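Side-chain contacts in beta-galactosidase (Bacteroides thetaiotaomicron, PDB 5MUJ), which probably hydrolyses arabinofuranosyl linkages in chain B of rhamnogalacturonan II, a complex plant pectin, and is seen here with a bound glycan: residues W93-D98 and W103-R108; N120-F125 and A179-S184; D70-T75 and I338-V343. All blocks are in the same frame, centred on the assembly; numbering follows the deposited sequence.

Contact 1 of 3, residues W93-D98 and W103-R108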
loop_
_atom_site.group_PDB
_atom_site.type_symbol
_atom_site.label_atom_id
_atom_site.label_comp_id
_atom_site.label_asym_id
_atom_site.label_seq_id
_atom_site.Cartn_x
_atom_site.Cartn_y
_atom_site.Cartn_z
ATOM N N TRP A 93 6.596 5.302 -10.301
ATOM C CA TRP A 93 6.626 4.843 -11.698
ATOM C C TRP A 93 5.300 4.119 -11.997
ATOM O O TRP A 93 4.526 3.714 -11.125
ATOM C CB TRP A 93 7.821 3.898 -11.916
ATOM C CG TRP A 93 9.159 4.503 -11.763
ATOM C CD1 TRP A 93 9.707 5.004 -10.599
ATOM C CD2 TRP A 93 10.151 4.686 -12.760
ATOM N NE1 TRP A 93 10.973 5.496 -10.819
ATOM C CE2 TRP A 93 11.278 5.314 -12.146
ATOM C CE3 TRP A 93 10.201 4.391 -14.126
ATOM C CZ2 TRP A 93 12.426 5.641 -12.855
ATOM C CZ3 TRP A 93 11.320 4.733 -14.827
ATOM C CH2 TRP A 93 12.435 5.309 -14.213
ATOM N N ILE A 94 5.128 3.869 -13.277
ATOM C CA ILE A 94 3.961 3.123 -13.808
ATOM C C ILE A 94 4.405 2.051 -14.832
ATOM O O ILE A 94 5.291 2.288 -15.641
ATOM C CB ILE A 94 2.852 4.066 -14.337
ATOM C CG1 ILE A 94 1.515 3.352 -14.472
ATOM C CG2 ILE A 94 3.225 4.701 -15.678
ATOM C CD1 ILE A 94 0.345 4.267 -14.736
ATOM N N ALA A 95 3.754 0.893 -14.739
ATOM C CA ALA A 95 4.010 -0.180 -15.679
ATOM C C ALA A 95 2.692 -0.675 -16.187
ATOM O O ALA A 95 1.629 -0.487 -15.609
ATOM C CB ALA A 95 4.754 -1.324 -15.043
ATOM N N GLU A 96 2.761 -1.233 -17.390
ATOM C CA GLU A 96 1.557 -1.813 -18.012
ATOM C C GLU A 96 1.663 -3.341 -18.252
ATOM O O GLU A 96 2.753 -3.899 -18.262
ATOM C CB GLU A 96 1.223 -1.129 -19.347
ATOM C CG GLU A 96 2.256 -1.353 -20.455
ATOM C CD GLU A 96 1.876 -0.778 -21.788
ATOM O OE1 GLU A 96 1.110 0.196 -21.869
ATOM O OE2 GLU A 96 2.363 -1.337 -22.775
ATOM N N SER A 97 0.492 -3.964 -18.392
ATOM C CA SER A 97 0.334 -5.412 -18.653
ATOM C C SER A 97 -0.959 -5.695 -19.383
ATOM O O SER A 97 -2.001 -5.036 -19.176
ATOM C CB SER A 97 0.317 -6.207 -17.346
ATOM O OG SER A 97 0.149 -7.598 -17.589
ATOM N N ASP A 98 -0.871 -6.714 -20.224
ATOM C CA ASP A 98 -2.056 -7.313 -20.856
ATOM C C ASP A 98 -2.599 -8.529 -20.117
ATOM O O ASP A 98 -3.709 -8.982 -20.442
ATOM C CB ASP A 98 -1.746 -7.735 -22.305
ATOM C CG ASP A 98 -1.372 -6.571 -23.185
ATOM O OD1 ASP A 98 -2.144 -5.593 -23.286
ATOM O OD2 ASP A 98 -0.307 -6.657 -23.813
ATOM N N TRP A 103 4.842 -7.594 -17.157
ATOM C CA TRP A 103 4.756 -6.123 -16.903
ATOM C C TRP A 103 5.839 -5.381 -17.658
ATOM O O TRP A 103 6.990 -5.848 -17.741
ATOM C CB TRP A 103 4.863 -5.786 -15.376
ATOM C CG TRP A 103 3.653 -6.246 -14.676
ATOM C CD1 TRP A 103 3.443 -7.485 -14.107
ATOM C CD2 TRP A 103 2.429 -5.525 -14.509
ATOM N NE1 TRP A 103 2.153 -7.571 -13.626
ATOM C CE2 TRP A 103 1.519 -6.379 -13.857
ATOM C CE3 TRP A 103 2.004 -4.255 -14.879
ATOM C CZ2 TRP A 103 0.210 -5.999 -13.614
ATOM C CZ3 TRP A 103 0.739 -3.898 -14.616
ATOM C CH2 TRP A 103 -0.143 -4.744 -13.975
ATOM N N ARG A 104 5.479 -4.222 -18.209
ATOM C CA ARG A 104 6.472 -3.356 -18.863
ATOM C C ARG A 104 6.444 -1.940 -18.270
ATOM O O ARG A 104 5.433 -1.253 -18.339
ATOM C CB ARG A 104 6.219 -3.291 -20.358
ATOM C CG ARG A 104 6.278 -4.645 -21.086
ATOM C CD ARG A 104 5.870 -4.480 -22.538
ATOM N NE ARG A 104 4.479 -4.030 -22.628
ATOM C CZ ARG A 104 3.421 -4.842 -22.609
ATOM N NH1 ARG A 104 3.589 -6.163 -22.521
ATOM N NH2 ARG A 104 2.194 -4.340 -22.655
ATOM N N THR A 105 7.588 -1.505 -17.764
ATOM C CA THR A 105 7.676 -0.167 -17.125
ATOM C C THR A 105 7.654 0.910 -18.164
ATOM O O THR A 105 8.352 0.788 -19.213
ATOM C CB THR A 105 8.919 -0.067 -16.276
ATOM O OG1 THR A 105 8.720 -0.967 -15.190
ATOM C CG2 THR A 105 9.145 1.378 -15.810
ATOM N N LEU A 106 6.810 1.926 -17.920
ATOM C CA LEU A 106 6.618 3.012 -18.877
ATOM C C LEU A 106 7.405 4.276 -18.559
ATOM O O LEU A 106 7.799 4.984 -19.496
ATOM C CB LEU A 106 5.141 3.363 -19.005
ATOM C CG LEU A 106 4.202 2.289 -19.541
ATOM C CD1 LEU A 106 2.738 2.701 -19.539
ATOM C CD2 LEU A 106 4.552 1.915 -20.990
ATOM N N GLY A 107 7.629 4.563 -17.271
ATOM C CA GLY A 107 8.294 5.804 -16.843
ATOM C C GLY A 107 7.619 6.320 -15.601
ATOM O O GLY A 107 6.689 5.698 -15.079
ATOM N N ARG A 108 8.115 7.484 -15.175
ATOM C CA ARG A 108 7.664 8.125 -13.934
ATOM C C ARG A 108 6.322 8.843 -14.031
ATOM O O ARG A 108 5.977 9.440 -15.074
ATOM C CB ARG A 108 8.712 9.118 -13.431
ATOM C CG ARG A 108 10.061 8.522 -13.047
ATOM C CD ARG A 108 11.064 9.630 -12.977
ATOM N NE ARG A 108 12.432 9.249 -12.710
ATOM C CZ ARG A 108 13.349 9.000 -13.620
ATOM N NH1 ARG A 108 13.042 8.950 -14.925
ATOM N NH2 ARG A 108 14.570 8.720 -13.220
HETATM O O HOH W 1 1.626 -8.085 -20.540
#
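Ser97 lies over the indole of Trp103 where an antiparallel beta hairpin, the outer half of a four-stranded propeller blade, nears its turn. This end is tightly packed. Ser97 CB stands 3.4 Å from the centroid of the six-membered ring of Trp103, almost on the ring normal, a clean CH-pi contact, while Ala95 O comes up at the ring's edge. Trp72 and Met74 of the next strand pack on the same indole, and Leu100 O takes its NE1.

Midway the register slips by one residue in a beta bulge: Ile94 O accepts from Leu106 N at 2.8 Å, and Ile94 N gives to Gly107 O at 3.0 Å.

The solvent side is looser. A bend at chi3 (-63°) brings the Arg104 guanidinium to Glu96, and NH2 of Arg104 reaches Glu96 OE2 at 3.0 Å from above the carboxylate plane; the two planes are nearly perpendicular. The further salt bridge from Arg104 NH2 to Asp98 OD2 is long, 3.6 Å. At the far end Arg108, tied through NE to Glu91, runs alongside Trp93 with CG over the ring face, and its guanidinium carbon CZ rests 3.6 Å from Trp93 CZ2.

Contact 2 of 3, residues N120-F125 and A179-S184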
loop_
_atom_site.group_PDB
_atom_site.type_symbol
_atom_site.label_atom_id
_atom_site.label_comp_id
_atom_site.label_asym_id
_atom_site.label_seq_id
_atom_site.Cartn_x
_atom_site.Cartn_y
_atom_site.Cartn_z
ATOM N N ASN A 120 12.416 15.231 -2.062
ATOM C CA ASN A 120 13.212 13.982 -2.016
ATOM C C ASN A 120 12.415 12.671 -1.873
ATOM O O ASN A 120 12.955 11.600 -2.160
ATOM C CB ASN A 120 14.266 14.089 -0.888
ATOM C CG ASN A 120 15.329 15.122 -1.186
ATOM O OD1 ASN A 120 15.682 15.336 -2.348
ATOM N ND2 ASN A 120 15.875 15.750 -0.144
ATOM N N GLN A 121 11.137 12.748 -1.476
ATOM C CA GLN A 121 10.279 11.568 -1.292
ATOM C C GLN A 121 8.939 11.785 -1.952
ATOM O O GLN A 121 8.228 12.725 -1.605
ATOM C CB GLN A 121 10.042 11.256 0.188
ATOM C CG GLN A 121 11.321 11.186 1.037
ATOM C CD GLN A 121 12.089 9.878 0.835
ATOM O OE1 GLN A 121 11.558 8.928 0.295
ATOM N NE2 GLN A 121 13.318 9.834 1.273
ATOM N N ARG A 122 8.646 10.963 -2.970
ATOM C CA ARG A 122 7.440 11.088 -3.792
ATOM C C ARG A 122 6.903 9.686 -4.060
ATOM O O ARG A 122 7.102 9.137 -5.165
ATOM C CB ARG A 122 7.770 11.786 -5.134
ATOM C CG ARG A 122 8.349 13.207 -4.975
ATOM C CD ARG A 122 7.319 14.316 -5.007
ATOM N NE ARG A 122 6.950 14.623 -6.375
ATOM C CZ ARG A 122 5.805 15.151 -6.793
ATOM N NH1 ARG A 122 4.866 15.551 -5.937
ATOM N NH2 ARG A 122 5.615 15.327 -8.100
ATOM N N GLY A 123 6.237 9.063 -3.085
ATOM C CA GLY A 123 5.792 7.659 -3.231
ATOM C C GLY A 123 4.285 7.562 -3.247
ATOM O O GLY A 123 3.633 7.590 -2.212
ATOM N N GLY A 124 3.697 7.267 -4.409
ATOM C CA GLY A 124 2.273 7.450 -4.631
ATOM C C GLY A 124 1.365 6.246 -4.711
ATOM O O GLY A 124 1.797 5.124 -5.085
ATOM N N PHE A 125 0.073 6.492 -4.434
ATOM C CA PHE A 125 -0.940 5.486 -4.260
ATOM C C PHE A 125 -2.240 6.016 -4.881
ATOM O O PHE A 125 -2.961 6.844 -4.338
ATOM C CB PHE A 125 -1.186 5.138 -2.809
ATOM C CG PHE A 125 0.074 4.926 -2.019
ATOM C CD1 PHE A 125 0.823 3.775 -2.143
ATOM C CD2 PHE A 125 0.517 5.919 -1.184
ATOM C CE1 PHE A 125 2.000 3.616 -1.418
ATOM C CE2 PHE A 125 1.679 5.792 -0.453
ATOM C CZ PHE A 125 2.437 4.642 -0.577
ATOM N N ALA A 179 2.915 7.505 -18.827
ATOM C CA ALA A 179 3.930 7.949 -17.882
ATOM C C ALA A 179 4.071 9.443 -18.123
ATOM O O ALA A 179 4.896 9.867 -18.921
ATOM C CB ALA A 179 5.263 7.240 -18.099
ATOM N N HIS A 180 3.230 10.210 -17.434
ATOM C CA HIS A 180 3.292 11.661 -17.372
ATOM C C HIS A 180 3.205 12.051 -15.906
ATOM O O HIS A 180 2.742 11.277 -15.070
ATOM C CB HIS A 180 2.151 12.282 -18.172
ATOM C CG HIS A 180 0.818 12.177 -17.499
ATOM N ND1 HIS A 180 0.093 11.004 -17.463
ATOM C CD2 HIS A 180 0.091 13.088 -16.811
ATOM C CE1 HIS A 180 -1.029 11.202 -16.793
ATOM N NE2 HIS A 180 -1.050 12.461 -16.382
ATOM N N GLU A 181 3.635 13.272 -15.632
ATOM C CA GLU A 181 3.682 13.798 -14.239
ATOM C C GLU A 181 2.292 14.242 -13.774
ATOM O O GLU A 181 1.643 15.083 -14.380
ATOM C CB GLU A 181 4.685 14.949 -14.095
ATOM C CG GLU A 181 5.039 15.301 -12.641
ATOM C CD GLU A 181 6.080 14.386 -12.004
ATOM O OE1 GLU A 181 6.641 13.477 -12.650
ATOM O OE2 GLU A 181 6.407 14.594 -10.831
ATOM N N TRP A 182 1.857 13.686 -12.651
ATOM C CA TRP A 182 0.625 14.118 -12.025
ATOM C C TRP A 182 0.948 15.427 -11.242
ATOM O O TRP A 182 2.078 15.675 -10.917
ATOM C CB TRP A 182 0.112 13.013 -11.085
ATOM C CG TRP A 182 -0.377 11.747 -11.751
ATOM C CD1 TRP A 182 0.183 11.088 -12.797
ATOM C CD2 TRP A 182 -1.551 11.029 -11.396
ATOM N NE1 TRP A 182 -0.540 9.971 -13.065
ATOM C CE2 TRP A 182 -1.624 9.904 -12.238
ATOM C CE3 TRP A 182 -2.534 11.204 -10.398
ATOM C CZ2 TRP A 182 -2.662 8.977 -12.151
ATOM C CZ3 TRP A 182 -3.556 10.281 -10.303
ATOM C CH2 TRP A 182 -3.624 9.187 -11.182
ATOM N N GLU A 183 -0.052 16.274 -11.092
ATOM C CA GLU A 183 0.083 17.560 -10.400
ATOM C C GLU A 183 -0.095 17.380 -8.919
ATOM O O GLU A 183 -0.890 16.581 -8.470
ATOM C CB GLU A 183 -0.990 18.521 -10.905
ATOM C CG GLU A 183 -0.840 18.820 -12.386
ATOM C CD GLU A 183 -1.867 19.769 -12.964
ATOM O OE1 GLU A 183 -2.865 20.097 -12.274
ATOM O OE2 GLU A 183 -1.666 20.167 -14.140
ATOM N N SER A 184 0.652 18.154 -8.169
ATOM C CA SER A 184 0.575 18.049 -6.709
ATOM C C SER A 184 0.506 19.376 -5.988
ATOM O O SER A 184 0.876 20.430 -6.525
ATOM C CB SER A 184 1.672 17.164 -6.207
ATOM O OG SER A 184 2.914 17.678 -6.493
HETATM O O HOH W 2 3.491 17.202 -9.334
#
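Arg122 presents the edge of its guanidinium to Glu181 and Ser184, one nitrogen for each. It belongs to the innermost strand of a propeller blade, whereas residues 179-184 lead into the outermost strand of that blade, so the long side chain has to span the gap. Bends at chi2 (-92°) and chi3 (-80°) fold it toward its partners.

NH2 of Arg122 makes a salt bridge to Glu181 OE2 at 2.9 Å. The oxygen lies close to the guanidinium plane and is met on its anti side, with the two flat groups turned 31° from each other. NH1 of Arg122 gives a hydrogen bond to Ser184 OG, also 2.9 Å, with the hydroxyl tilted somewhat from the plane.

Water 2 fills the corner between them: it accepts from Arg122 NH2 at 3.1 Å, donates to Trp182 O at 2.6 Å, and lies 2.9 Å from Ser184 OG. The preceding blade's end joins in as well, since Ser111 takes Arg122 NE on its carbonyl and bonds Glu181 OE1 through its hydroxyl; Asp118 is a second acidic partner of NH1.

A leucine in place of Arg122 would probably leave Glu181 OE2 without this salt bridge and take from water 2 the N-H of NH2 that it accepts. With every N-H direction of the buried guanidinium answered and two carboxylates beside it, the chemistry implies a fixed, probably fully charged arginine linking inner and outer strands.

Contact 3 of 3, residues D70-T75 and I338-V343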
loop_
_atom_site.group_PDB
_atom_site.type_symbol
_atom_site.label_atom_id
_atom_site.label_comp_id
_atom_site.label_asym_id
_atom_site.label_seq_id
_atom_site.Cartn_x
_atom_site.Cartn_y
_atom_site.Cartn_z
ATOM N N ASP A 70 -8.939 -2.396 -21.586
ATOM C CA ASP A 70 -8.552 -3.762 -21.208
ATOM C C ASP A 70 -7.079 -3.858 -20.810
ATOM O O ASP A 70 -6.559 -4.966 -20.667
ATOM C CB ASP A 70 -8.868 -4.745 -22.335
ATOM C CG ASP A 70 -10.338 -4.738 -22.724
ATOM O OD1 ASP A 70 -11.193 -4.676 -21.812
ATOM O OD2 ASP A 70 -10.631 -4.787 -23.939
ATOM N N LYS A 71 -6.422 -2.708 -20.613
ATOM C CA LYS A 71 -5.039 -2.672 -20.147
ATOM C C LYS A 71 -4.964 -2.614 -18.628
ATOM O O LYS A 71 -5.656 -1.805 -18.006
ATOM C CB LYS A 71 -4.329 -1.427 -20.657
ATOM C CG LYS A 71 -2.813 -1.438 -20.470
ATOM C CD LYS A 71 -2.098 -2.294 -21.519
ATOM C CE LYS A 71 -2.040 -1.618 -22.882
ATOM N NZ LYS A 71 -1.311 -2.452 -23.883
ATOM N N TRP A 72 -4.069 -3.424 -18.070
ATOM C CA TRP A 72 -3.777 -3.390 -16.651
ATOM C C TRP A 72 -2.590 -2.446 -16.385
ATOM O O TRP A 72 -1.586 -2.457 -17.093
ATOM C CB TRP A 72 -3.454 -4.774 -16.117
ATOM C CG TRP A 72 -4.621 -5.726 -16.233
ATOM C CD1 TRP A 72 -4.851 -6.681 -17.209
ATOM C CD2 TRP A 72 -5.738 -5.792 -15.353
ATOM N NE1 TRP A 72 -6.036 -7.314 -16.976
ATOM C CE2 TRP A 72 -6.592 -6.809 -15.826
ATOM C CE3 TRP A 72 -6.093 -5.102 -14.193
ATOM C CZ2 TRP A 72 -7.796 -7.130 -15.180
ATOM C CZ3 TRP A 72 -7.281 -5.435 -13.554
ATOM C CH2 TRP A 72 -8.101 -6.441 -14.023
ATOM N N LEU A 73 -2.724 -1.625 -15.343
ATOM C CA LEU A 73 -1.708 -0.656 -14.971
ATOM C C LEU A 73 -1.273 -0.894 -13.514
ATOM O O LEU A 73 -2.065 -1.405 -12.747
ATOM C CB LEU A 73 -2.295 0.726 -15.155
ATOM C CG LEU A 73 -2.729 1.043 -16.591
ATOM C CD1 LEU A 73 -3.585 2.284 -16.598
ATOM C CD2 LEU A 73 -1.510 1.211 -17.469
HETATM N N MSE A 74 0.018 -0.699 -13.230
HETATM C CA MSE A 74 0.524 -0.779 -11.853
HETATM C C MSE A 74 1.395 0.415 -11.582
HETATM O O MSE A 74 2.406 0.615 -12.230
HETATM C CB MSE A 74 1.354 -2.056 -11.657
HETATM C CG MSE A 74 1.799 -2.182 -10.190
HETATM SE SE MSE A 74 3.317 -3.387 -10.065
HETATM C CE MSE A 74 2.445 -4.999 -10.784
ATOM N N THR A 75 1.024 1.193 -10.563
ATOM C CA THR A 75 1.995 2.188 -10.025
ATOM C C THR A 75 2.826 1.502 -8.963
ATOM O O THR A 75 2.383 0.551 -8.364
ATOM C CB THR A 75 1.400 3.506 -9.411
ATOM O OG1 THR A 75 0.417 3.210 -8.396
ATOM C CG2 THR A 75 0.810 4.385 -10.417
ATOM N N ILE A 338 -6.235 -8.526 -6.901
ATOM C CA ILE A 338 -7.170 -8.411 -7.991
ATOM C C ILE A 338 -7.824 -9.771 -8.111
ATOM O O ILE A 338 -7.108 -10.766 -8.187
ATOM C CB ILE A 338 -6.448 -8.111 -9.327
ATOM C CG1 ILE A 338 -5.679 -6.782 -9.278
ATOM C CG2 ILE A 338 -7.436 -8.096 -10.473
ATOM C CD1 ILE A 338 -6.538 -5.534 -9.152
ATOM N N LYS A 339 -9.152 -9.825 -8.098
ATOM C CA LYS A 339 -9.851 -11.002 -8.619
ATOM C C LYS A 339 -10.406 -10.720 -10.021
ATOM O O LYS A 339 -11.261 -9.873 -10.214
ATOM C CB LYS A 339 -10.967 -11.491 -7.694
ATOM C CG LYS A 339 -11.561 -12.801 -8.204
ATOM C CD LYS A 339 -12.505 -13.516 -7.275
ATOM C CE LYS A 339 -12.925 -14.839 -7.916
ATOM N NZ LYS A 339 -13.868 -15.570 -7.058
ATOM N N HIS A 340 -9.959 -11.512 -10.998
ATOM C CA HIS A 340 -10.380 -11.332 -12.384
ATOM C C HIS A 340 -10.499 -12.685 -13.058
ATOM O O HIS A 340 -9.612 -13.523 -12.897
ATOM C CB HIS A 340 -9.377 -10.455 -13.118
ATOM C CG HIS A 340 -9.745 -10.178 -14.547
ATOM N ND1 HIS A 340 -10.744 -9.296 -14.900
ATOM C CD2 HIS A 340 -9.247 -10.671 -15.705
ATOM C CE1 HIS A 340 -10.839 -9.252 -16.219
ATOM N NE2 HIS A 340 -9.957 -10.093 -16.730
ATOM N N ASP A 341 -11.602 -12.885 -13.796
ATOM C CA ASP A 341 -11.862 -14.097 -14.555
ATOM C C ASP A 341 -11.578 -15.341 -13.728
ATOM O O ASP A 341 -10.858 -16.219 -14.154
ATOM C CB ASP A 341 -11.039 -14.077 -15.856
ATOM C CG ASP A 341 -11.431 -15.180 -16.819
ATOM O OD1 ASP A 341 -12.645 -15.386 -17.057
ATOM O OD2 ASP A 341 -10.494 -15.835 -17.317
ATOM N N GLY A 342 -12.127 -15.380 -12.523
ATOM C CA GLY A 342 -12.056 -16.564 -11.678
ATOM C C GLY A 342 -10.707 -16.879 -11.040
ATOM O O GLY A 342 -10.523 -17.974 -10.502
ATOM N N VAL A 343 -9.782 -15.922 -11.051
ATOM C CA VAL A 343 -8.447 -16.118 -10.485
ATOM C C VAL A 343 -8.139 -14.921 -9.600
ATOM O O VAL A 343 -8.413 -13.782 -10.008
ATOM C CB VAL A 343 -7.399 -16.263 -11.604
ATOM C CG1 VAL A 343 -6.007 -16.514 -11.054
ATOM C CG2 VAL A 343 -7.811 -17.385 -12.577
#
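Trp72 and Ile338 mark the closest approach of the two backbones, and even there the CA atoms are 10.6 Å apart, too far for main-chain pairing. Each segment is bonded into its own sheet instead: Trp72 pairs with Ser97, and Ile338 with Tyr345. Beyond His340 the second chain reverses through a type I' turn from His340 to Val343, closed by His340 N to Val343 O at 2.9 Å and Val343 N to His340 O at 3.0 Å. Asp341 and Gly342, at its corners, both have positive phi.

Side chains alone bridge the gap. Trp72 reaches across from its strand, CG anti to the carbonyl carbon (chi1 -63°), and drives the edge of its benzo ring at the face of His340. This is a T-shaped, edge-to-face pair: the six-membered ring of Trp72 and the imidazole of His340 have centroids 5.0 Å apart and planes at 79°. The tryptophan's CZ2 is the leading atom, poised over the middle of the imidazole and nearly equidistant from its five atoms, with His340 ND1 at 3.7 Å. His340 can offer that face because its CG is anti to the backbone N (chi1 -178°), which swings the ring out toward Trp72.

Ile338 comes in beside it. The isoleucine's CG2 lies 4.0 Å from Trp72 CH2, the two side chains passing alongside, each pointing toward the other's strand. Around this small cluster, Leu100 and Arg67 pack on Trp72, while Val65, Tyr137 and Phe347 pack on Ile338. The contact is thus a side-chain seam between the first and last sheets of a five-bladed beta-propeller, the place where the ring of blades closes.

From the N terminus, strand 45-51 first joins the last sheet, beside strand 357-363, before the chain builds the first blade, strands 59-68 to 104-110. Contact 1 closes a short loop of four residues there, the outermost hairpin. The chain then enters the second blade, where contact 2 closes a loop of 53 residues from the inner strand to the outer one; Ala179 leans on Gly107, so contacts 1 and 2 meet although they follow in series. Contact 3 spans 262 residues and encloses both, bringing strand 331-340 of the fifth blade to strand 71-79, whose neighbour is strand 90-97 of contact 1. Contacts 1 and 2 each brace one blade internally, touching where the two blades meet, and contact 3 joins first to last.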